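Local coordinates for protein histidinol-phosphatase (Bordetella pertussis, PDB 3FVV) that probably catalyses the magnesium-dependent hydrolysis of L-histidinol phosphate to L-histidinol and phosphate, late in histidine biosynthesis, as a SerB-type member of the haloacid dehalogenase-like superfamily, at residues G108-L113 with V131-A136; D19-W24 with T115-F120; L11-L16 with Y184-N189. One frame throughout, in Å; residues are numbered along the deposited sequence.

Contact 1 (G108-L113 with V131-A136); sequences GDLCAL and VQHLIA
The H133 imidazole presents its edge to the backbone of C111: the carbonyl O of C111 lies near the ring plane, 3.6 Å from H133 CD2. Q132 CB lies over one face of the ring, toward its rim. L110 approaches obliquely, its CD1 3.6 Å from H133 CD2, and the two side chains lie roughly perpendicular. With CG anti to the backbone N (chi1 175°), L110 can reach the imidazole through that methyl although its CB does not point at the other strand.

The backbones pair as parallel strands. L113 is held through both its N and its O by the one neighbouring strand: its N donates to H133 O at 3.0 Å, and its O accepts from I135 N at 2.7 Å, almost straight at the hydrogen (168°). Ahead of this pairing a water bridges the segments, donating to C111 O and accepting from Q132 N. On the face carrying L113, L113 CD2 and L134 CD1 lie side by side at 4.0 Å; on the face carrying A112, the CB of A112 meets I135 CD1 at 3.7 Å.

These residues close a beta-alpha-beta unit of the Rossmann-like HAD core, strand 110-115, helix 119-128 and strand 133-142. W167 of helix 158-170 covers L110, A112, H133 and I135, while helix 119-128 receives L113 and L134. Strand 5-9 pairs with strand 110-115 along its other edge.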
# COMPACT_ATOMS: atom_id res chain seq x y z
N GLY A 108 20.46 -8.52 3.78
CA GLY A 108 20.05 -9.75 3.12
C GLY A 108 18.58 -10.10 3.36
O GLY A 108 18.17 -11.17 3.04
N ASP A 109 17.80 -9.23 3.97
CA ASP A 109 16.43 -9.59 4.33
C ASP A 109 15.63 -9.80 3.04
O ASP A 109 15.95 -9.21 2.00
CB ASP A 109 15.79 -8.54 5.24
CG ASP A 109 16.50 -8.44 6.62
OD1 ASP A 109 17.36 -9.36 6.89
OD2 ASP A 109 16.18 -7.49 7.43
N LEU A 110 14.64 -10.69 3.08
CA LEU A 110 13.64 -10.78 2.02
C LEU A 110 12.63 -9.63 2.23
O LEU A 110 11.96 -9.62 3.22
CB LEU A 110 12.92 -12.13 2.04
CG LEU A 110 11.77 -12.29 1.04
CD1 LEU A 110 12.30 -12.04 -0.38
CD2 LEU A 110 11.03 -13.67 1.20
N CYS A 111 12.53 -8.69 1.30
CA CYS A 111 11.73 -7.45 1.49
C CYS A 111 10.54 -7.36 0.51
O CYS A 111 10.68 -7.66 -0.66
CB CYS A 111 12.59 -6.21 1.29
SG CYS A 111 13.94 -6.12 2.48
N ALA A 112 9.39 -6.93 1.04
CA ALA A 112 8.15 -6.80 0.30
C ALA A 112 7.40 -5.57 0.81
O ALA A 112 7.39 -5.26 2.04
CB ALA A 112 7.25 -8.05 0.50
N LEU A 113 6.75 -4.90 -0.14
CA LEU A 113 5.79 -3.86 0.12
C LEU A 113 4.39 -4.49 0.17
O LEU A 113 3.99 -5.21 -0.76
CB LEU A 113 5.92 -2.77 -0.95
CG LEU A 113 5.27 -1.40 -0.78
CD1 LEU A 113 5.88 -0.55 0.32
CD2 LEU A 113 5.35 -0.61 -2.13
N VAL A 131 12.58 -2.52 -3.88
CA VAL A 131 11.91 -3.64 -3.28
C VAL A 131 11.37 -4.44 -4.46
O VAL A 131 10.71 -3.88 -5.35
CB VAL A 131 10.79 -3.17 -2.35
CG1 VAL A 131 9.87 -4.36 -2.01
CG2 VAL A 131 11.41 -2.53 -1.07
N GLN A 132 11.62 -5.75 -4.45
CA GLN A 132 11.38 -6.60 -5.62
C GLN A 132 10.06 -7.31 -5.50
O GLN A 132 9.62 -7.89 -6.47
CB GLN A 132 12.48 -7.66 -5.79
CG GLN A 132 13.90 -7.10 -5.87
CD GLN A 132 14.05 -6.11 -7.03
OE1 GLN A 132 13.68 -6.42 -8.16
NE2 GLN A 132 14.54 -4.89 -6.75
N HIS A 133 9.42 -7.26 -4.33
CA HIS A 133 8.14 -8.01 -4.10
C HIS A 133 7.08 -7.06 -3.66
O HIS A 133 7.32 -6.24 -2.74
CB HIS A 133 8.37 -9.06 -3.02
CG HIS A 133 9.38 -10.09 -3.43
ND1 HIS A 133 9.11 -11.05 -4.39
CD2 HIS A 133 10.68 -10.25 -3.09
CE1 HIS A 133 10.19 -11.76 -4.61
NE2 HIS A 133 11.16 -11.30 -3.83
N LEU A 134 5.90 -7.20 -4.26
CA LEU A 134 4.76 -6.32 -3.96
C LEU A 134 3.56 -7.18 -3.65
O LEU A 134 3.18 -8.03 -4.45
CB LEU A 134 4.40 -5.51 -5.18
CG LEU A 134 3.17 -4.58 -5.06
CD1 LEU A 134 3.35 -3.49 -4.02
CD2 LEU A 134 2.85 -3.98 -6.40
N ILE A 135 2.93 -6.93 -2.53
CA ILE A 135 1.78 -7.69 -2.12
C ILE A 135 0.68 -6.64 -1.95
O ILE A 135 0.46 -6.07 -0.84
CB ILE A 135 2.08 -8.51 -0.84
CG1 ILE A 135 3.27 -9.49 -1.05
CG2 ILE A 135 0.85 -9.30 -0.40
CD1 ILE A 135 4.04 -9.85 0.25
N ALA A 136 0.02 -6.35 -3.06
CA ALA A 136 -0.97 -5.27 -3.17
C ALA A 136 -2.31 -5.78 -3.66
O ALA A 136 -2.39 -6.83 -4.27
CB ALA A 136 -0.48 -4.15 -4.14
O HOH W 1 12.69 -6.98 -2.07

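Contact 2 (D19-W24 with T115-F120); sequences DSDYQW and TATNSF. With SO4 (sulfate ion), chain C.
D21 and T117 bring the two backbones closest, with their CA atoms 5.5 Å apart, and no direct hydrogen bond joins the segments, so side-chain packing and water make the contact. T117 fits against the first turn of helix 20-30. Its OG1 lies 3.2 Å from D21 CB, the two side chains running antiparallel alongside one another, while its CG2 sits 3.4 Å from S20 OG. A chi1 of -66° puts T117 OG1 anti to the carbonyl carbon, beside D21, and CG2 anti to the backbone N, against S20. Both hydroxyls, T117 OG1 and S20 OG, hydrogen-bond to the carboxylate of D12. D19 caps the helix: its OD1 accepts from D21 N at 3.0 Å, met from well above the carboxylate plane (63°).

A water bridges the segments, donating to D21 OD1 at 2.7 Å and accepting from both N118 N and N118 ND2. Further along, W24 CZ2 comes to the edge of the F120 ring, 4.0 Å from F120 CE2.

The T115 end binds a sulfate, probably from the crystallisation liquor: A116 N donates to its O2 at 2.8 Å and T115 OG1 to its O1 at 2.9 Å. This is consistent with T115 as the Ser/Thr of HAD motif II and the sulfate as a phosphate mimic. Helices 58-70 and 74-89 enclose the junction, the first touching D21, N118 and F120, the second placing H81 against both the W24 and F120 rings.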
# COMPACT_ATOMS: atom_id res chain seq x y z
N ASP A 19 -1.14 9.51 1.29
CA ASP A 19 -1.92 8.36 0.85
C ASP A 19 -1.91 8.33 -0.67
O ASP A 19 -2.58 9.12 -1.36
CB ASP A 19 -3.38 8.45 1.36
CG ASP A 19 -4.25 7.34 0.79
OD1 ASP A 19 -3.72 6.33 0.31
OD2 ASP A 19 -5.46 7.47 0.82
N SER A 20 -1.20 7.35 -1.19
CA SER A 20 -0.99 7.26 -2.61
C SER A 20 -2.34 6.96 -3.35
O SER A 20 -2.53 7.36 -4.48
CB SER A 20 0.13 6.25 -2.92
OG SER A 20 -0.26 4.89 -2.75
N ASP A 21 -3.29 6.34 -2.67
CA ASP A 21 -4.57 5.94 -3.30
C ASP A 21 -5.34 7.24 -3.61
O ASP A 21 -5.63 7.54 -4.75
CB ASP A 21 -5.32 5.03 -2.31
CG ASP A 21 -6.23 4.01 -2.97
OD1 ASP A 21 -6.15 3.75 -4.18
OD2 ASP A 21 -7.08 3.47 -2.21
N TYR A 22 -5.59 8.03 -2.57
CA TYR A 22 -6.27 9.33 -2.68
C TYR A 22 -5.52 10.30 -3.59
O TYR A 22 -6.12 10.91 -4.48
CB TYR A 22 -6.49 9.94 -1.30
CG TYR A 22 -7.23 11.25 -1.45
CD1 TYR A 22 -8.62 11.27 -1.66
CD2 TYR A 22 -6.54 12.45 -1.53
CE1 TYR A 22 -9.32 12.48 -1.89
CE2 TYR A 22 -7.21 13.66 -1.73
CZ TYR A 22 -8.60 13.68 -1.92
OH TYR A 22 -9.26 14.87 -2.15
N GLN A 23 -4.20 10.40 -3.46
CA GLN A 23 -3.42 11.36 -4.30
C GLN A 23 -3.53 10.97 -5.79
O GLN A 23 -3.67 11.83 -6.67
CB GLN A 23 -1.97 11.43 -3.86
CG GLN A 23 -1.81 11.96 -2.49
CD GLN A 23 -2.28 13.41 -2.42
OE1 GLN A 23 -2.18 14.17 -3.39
NE2 GLN A 23 -2.78 13.78 -1.27
N TRP A 24 -3.54 9.68 -6.08
CA TRP A 24 -3.77 9.27 -7.45
C TRP A 24 -5.15 9.66 -7.98
O TRP A 24 -5.22 10.16 -9.11
CB TRP A 24 -3.51 7.77 -7.57
CG TRP A 24 -3.86 7.08 -8.86
CD1 TRP A 24 -4.84 6.16 -8.99
CD2 TRP A 24 -3.32 7.27 -10.21
NE1 TRP A 24 -4.90 5.71 -10.28
CE2 TRP A 24 -3.99 6.37 -11.05
CE3 TRP A 24 -2.32 8.05 -10.74
CZ2 TRP A 24 -3.70 6.22 -12.40
CZ3 TRP A 24 -2.02 7.91 -12.09
CH2 TRP A 24 -2.70 6.99 -12.90
N THR A 115 0.50 -3.50 0.71
CA THR A 115 -0.31 -2.30 0.63
C THR A 115 -1.69 -2.54 0.02
O THR A 115 -1.83 -3.29 -0.95
CB THR A 115 0.46 -1.21 -0.19
OG1 THR A 115 -0.37 -0.06 -0.37
CG2 THR A 115 0.86 -1.75 -1.55
N ALA A 116 -2.71 -1.86 0.57
CA ALA A 116 -4.07 -1.91 0.04
C ALA A 116 -4.16 -1.12 -1.24
O ALA A 116 -5.08 -1.32 -2.00
CB ALA A 116 -5.09 -1.37 1.03
N THR A 117 -3.25 -0.19 -1.47
CA THR A 117 -3.35 0.61 -2.70
C THR A 117 -3.00 -0.31 -3.89
O THR A 117 -2.05 -1.06 -3.84
CB THR A 117 -2.55 1.91 -2.61
OG1 THR A 117 -3.14 2.76 -1.60
CG2 THR A 117 -2.55 2.70 -3.96
N ASN A 118 -3.81 -0.28 -4.93
CA ASN A 118 -3.73 -1.27 -6.01
C ASN A 118 -2.37 -1.35 -6.71
O ASN A 118 -1.64 -0.32 -6.83
CB ASN A 118 -4.90 -1.10 -6.99
CG ASN A 118 -4.73 0.04 -7.97
OD1 ASN A 118 -3.98 -0.11 -8.94
ND2 ASN A 118 -5.50 1.13 -7.79
N SER A 119 -2.02 -2.58 -7.13
CA SER A 119 -0.74 -2.87 -7.73
C SER A 119 -0.40 -2.08 -9.03
O SER A 119 0.75 -1.82 -9.29
CB SER A 119 -0.55 -4.38 -7.96
OG SER A 119 -1.53 -4.88 -8.84
N PHE A 120 -1.39 -1.61 -9.80
CA PHE A 120 -1.08 -0.71 -10.87
C PHE A 120 -0.45 0.60 -10.34
O PHE A 120 0.54 1.10 -10.87
CB PHE A 120 -2.30 -0.36 -11.76
CG PHE A 120 -1.96 0.66 -12.80
CD1 PHE A 120 -1.27 0.28 -13.94
CD2 PHE A 120 -2.18 2.00 -12.59
CE1 PHE A 120 -0.87 1.24 -14.89
CE2 PHE A 120 -1.77 2.94 -13.54
CZ PHE A 120 -1.13 2.54 -14.67
S SO4 C . -1.72 1.00 2.75
O1 SO4 C . -0.30 1.08 2.26
O2 SO4 C . -2.25 -0.41 2.87
O3 SO4 C . -1.74 1.79 3.98
O4 SO4 C . -2.64 1.67 1.81
O HOH W 2 -6.35 1.17 -4.99
O HOH W 3 -6.68 3.47 -9.06

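Contact 3 (L11-L16 with Y184-N189); sequences LDHTLL and YSDSVN. With SO4 (sulfate ion), chain C.
T14 and D186 face each other where two loops of the HAD active site meet, the DxDxT segment (the first HAD motif) and the acidic motif IV after strand 180-185. The two side chains cross at a slant, with T14 OG1 3.5 Å from D186 OD1; T14 OG1 is hydrogen-bonded to D10, the first aspartate of DxDxT and by family analogy the nucleophile. With chi1 at -68° the threonine turns its CG2 the other way, 4.0 Å from Y184 CB, and these side chains stand nearly perpendicular.

D186 also meets H13 at the base of its side chain, OD2 coming within 3.5 Å of H13 CB; the approach is oblique, with carboxylate and imidazole planes 39° apart. A chi1 of 65° sets the D186 carboxylate between its own backbone N and carbonyl carbon, facing this loop. D186 OD1 and D10 lie close together, as expected of the magnesium-binding acids in this superfamily, although no metal is modelled.

The DxDxT loop also holds the sulfate, whose O1 accepts from D12 N at 3.0 Å and from L11 N at 3.2 Å. A water donates to D186 OD2 at 2.7 Å and, weakly, to D12 O.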
# COMPACT_ATOMS: atom_id res chain seq x y z
N LEU A 11 2.86 0.91 2.89
CA LEU A 11 3.22 2.07 2.08
C LEU A 11 2.64 3.40 2.58
O LEU A 11 3.39 4.28 3.02
CB LEU A 11 2.81 1.87 0.61
CG LEU A 11 3.14 3.02 -0.33
CD1 LEU A 11 4.60 3.22 -0.40
CD2 LEU A 11 2.53 2.77 -1.80
N ASP A 12 1.32 3.54 2.53
CA ASP A 12 0.72 4.86 2.69
C ASP A 12 0.85 5.33 4.11
O ASP A 12 0.41 4.66 5.00
CB ASP A 12 -0.74 4.87 2.20
CG ASP A 12 -0.84 4.47 0.72
OD1 ASP A 12 -0.10 5.00 -0.13
OD2 ASP A 12 -1.62 3.58 0.38
N HIS A 13 1.53 6.47 4.29
CA HIS A 13 1.79 7.08 5.61
C HIS A 13 2.84 6.34 6.40
O HIS A 13 3.16 6.74 7.49
CB HIS A 13 0.52 7.19 6.43
CG HIS A 13 -0.50 8.05 5.77
ND1 HIS A 13 -0.31 9.40 5.57
CD2 HIS A 13 -1.70 7.75 5.21
CE1 HIS A 13 -1.36 9.90 4.94
NE2 HIS A 13 -2.22 8.93 4.72
N THR A 14 3.40 5.28 5.84
CA THR A 14 4.51 4.54 6.48
C THR A 14 5.78 4.89 5.74
O THR A 14 6.67 5.49 6.29
CB THR A 14 4.25 3.01 6.42
OG1 THR A 14 3.13 2.72 7.27
CG2 THR A 14 5.48 2.18 6.88
N LEU A 15 5.87 4.52 4.46
CA LEU A 15 7.04 4.86 3.67
C LEU A 15 6.87 6.19 2.94
O LEU A 15 7.85 6.80 2.59
CB LEU A 15 7.42 3.72 2.72
CG LEU A 15 8.02 2.43 3.32
CD1 LEU A 15 8.45 1.51 2.19
CD2 LEU A 15 9.20 2.73 4.27
N LEU A 16 5.62 6.67 2.75
CA LEU A 16 5.37 7.93 2.08
C LEU A 16 4.52 8.81 3.01
O LEU A 16 3.64 8.30 3.70
CB LEU A 16 4.64 7.73 0.75
CG LEU A 16 5.28 6.88 -0.34
CD1 LEU A 16 4.24 6.68 -1.44
CD2 LEU A 16 6.50 7.56 -0.81
N TYR A 184 6.38 -2.92 9.31
CA TYR A 184 6.21 -1.55 9.64
C TYR A 184 4.83 -1.04 9.17
O TYR A 184 4.49 -1.19 8.01
CB TYR A 184 7.29 -0.72 8.94
CG TYR A 184 8.73 -1.02 9.30
CD1 TYR A 184 9.46 -0.17 10.10
CD2 TYR A 184 9.37 -2.15 8.80
CE1 TYR A 184 10.77 -0.44 10.41
CE2 TYR A 184 10.67 -2.45 9.13
CZ TYR A 184 11.37 -1.57 9.92
OH TYR A 184 12.68 -1.85 10.23
N SER A 185 4.03 -0.43 10.05
CA SER A 185 2.79 0.18 9.62
C SER A 185 2.35 1.27 10.57
O SER A 185 2.79 1.34 11.69
CB SER A 185 1.65 -0.86 9.41
OG SER A 185 0.55 -0.24 8.71
N ASP A 186 1.41 2.08 10.11
CA ASP A 186 0.97 3.30 10.82
C ASP A 186 -0.41 3.18 11.41
O ASP A 186 -0.77 4.03 12.22
CB ASP A 186 0.87 4.47 9.87
CG ASP A 186 -0.20 4.26 8.81
OD1 ASP A 186 -0.16 3.20 8.22
OD2 ASP A 186 -1.11 5.09 8.63
N SER A 187 -1.15 2.14 11.03
CA SER A 187 -2.61 2.10 11.15
C SER A 187 -3.14 0.92 11.94
O SER A 187 -2.63 -0.21 11.83
CB SER A 187 -3.21 1.99 9.76
OG SER A 187 -4.61 1.81 9.82
N VAL A 188 -4.24 1.16 12.67
CA VAL A 188 -4.88 0.11 13.42
C VAL A 188 -5.47 -0.92 12.47
O VAL A 188 -5.64 -2.06 12.87
CB VAL A 188 -5.96 0.64 14.42
CG1 VAL A 188 -6.66 -0.51 15.11
CG2 VAL A 188 -5.31 1.53 15.48
N ASN A 189 -5.71 -0.53 11.21
CA ASN A 189 -6.12 -1.49 10.17
C ASN A 189 -5.15 -2.64 10.02
O ASN A 189 -5.54 -3.72 9.64
CB ASN A 189 -6.23 -0.83 8.80
CG ASN A 189 -7.53 -0.01 8.61
OD1 ASN A 189 -7.56 0.96 7.83
ND2 ASN A 189 -8.58 -0.43 9.23
S SO4 C . -1.72 1.00 2.75
O1 SO4 C . -0.30 1.08 2.26
O2 SO4 C . -2.25 -0.41 2.87
O3 SO4 C . -1.74 1.79 3.98
O4 SO4 C . -2.64 1.67 1.81
O HOH W 4 -2.68 4.52 6.47

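Along the chain, contact 3 closes the longest loop, and contact 2 is nested within it. Contact 1 crosses contact 2, because 108-113 falls between 19-24 and 115-120, and 131-136 comes after both. The centres of contacts 1 and 2 lie about 17 Å apart, those of 1 and 3 about 15 Å, and those of 2 and 3 about 12 Å. Contacts 1 and 3 reach the same sheet and touch where L113 packs on L11 and L15; contacts 1 and 2 meet through a probable hydrogen bond from T115 N to I135 O. Contacts 2 and 3 share the sulfate, to which K160 also bonds, consistent with a phosphate site at the C-terminal ends of strands 5-9 and 110-115.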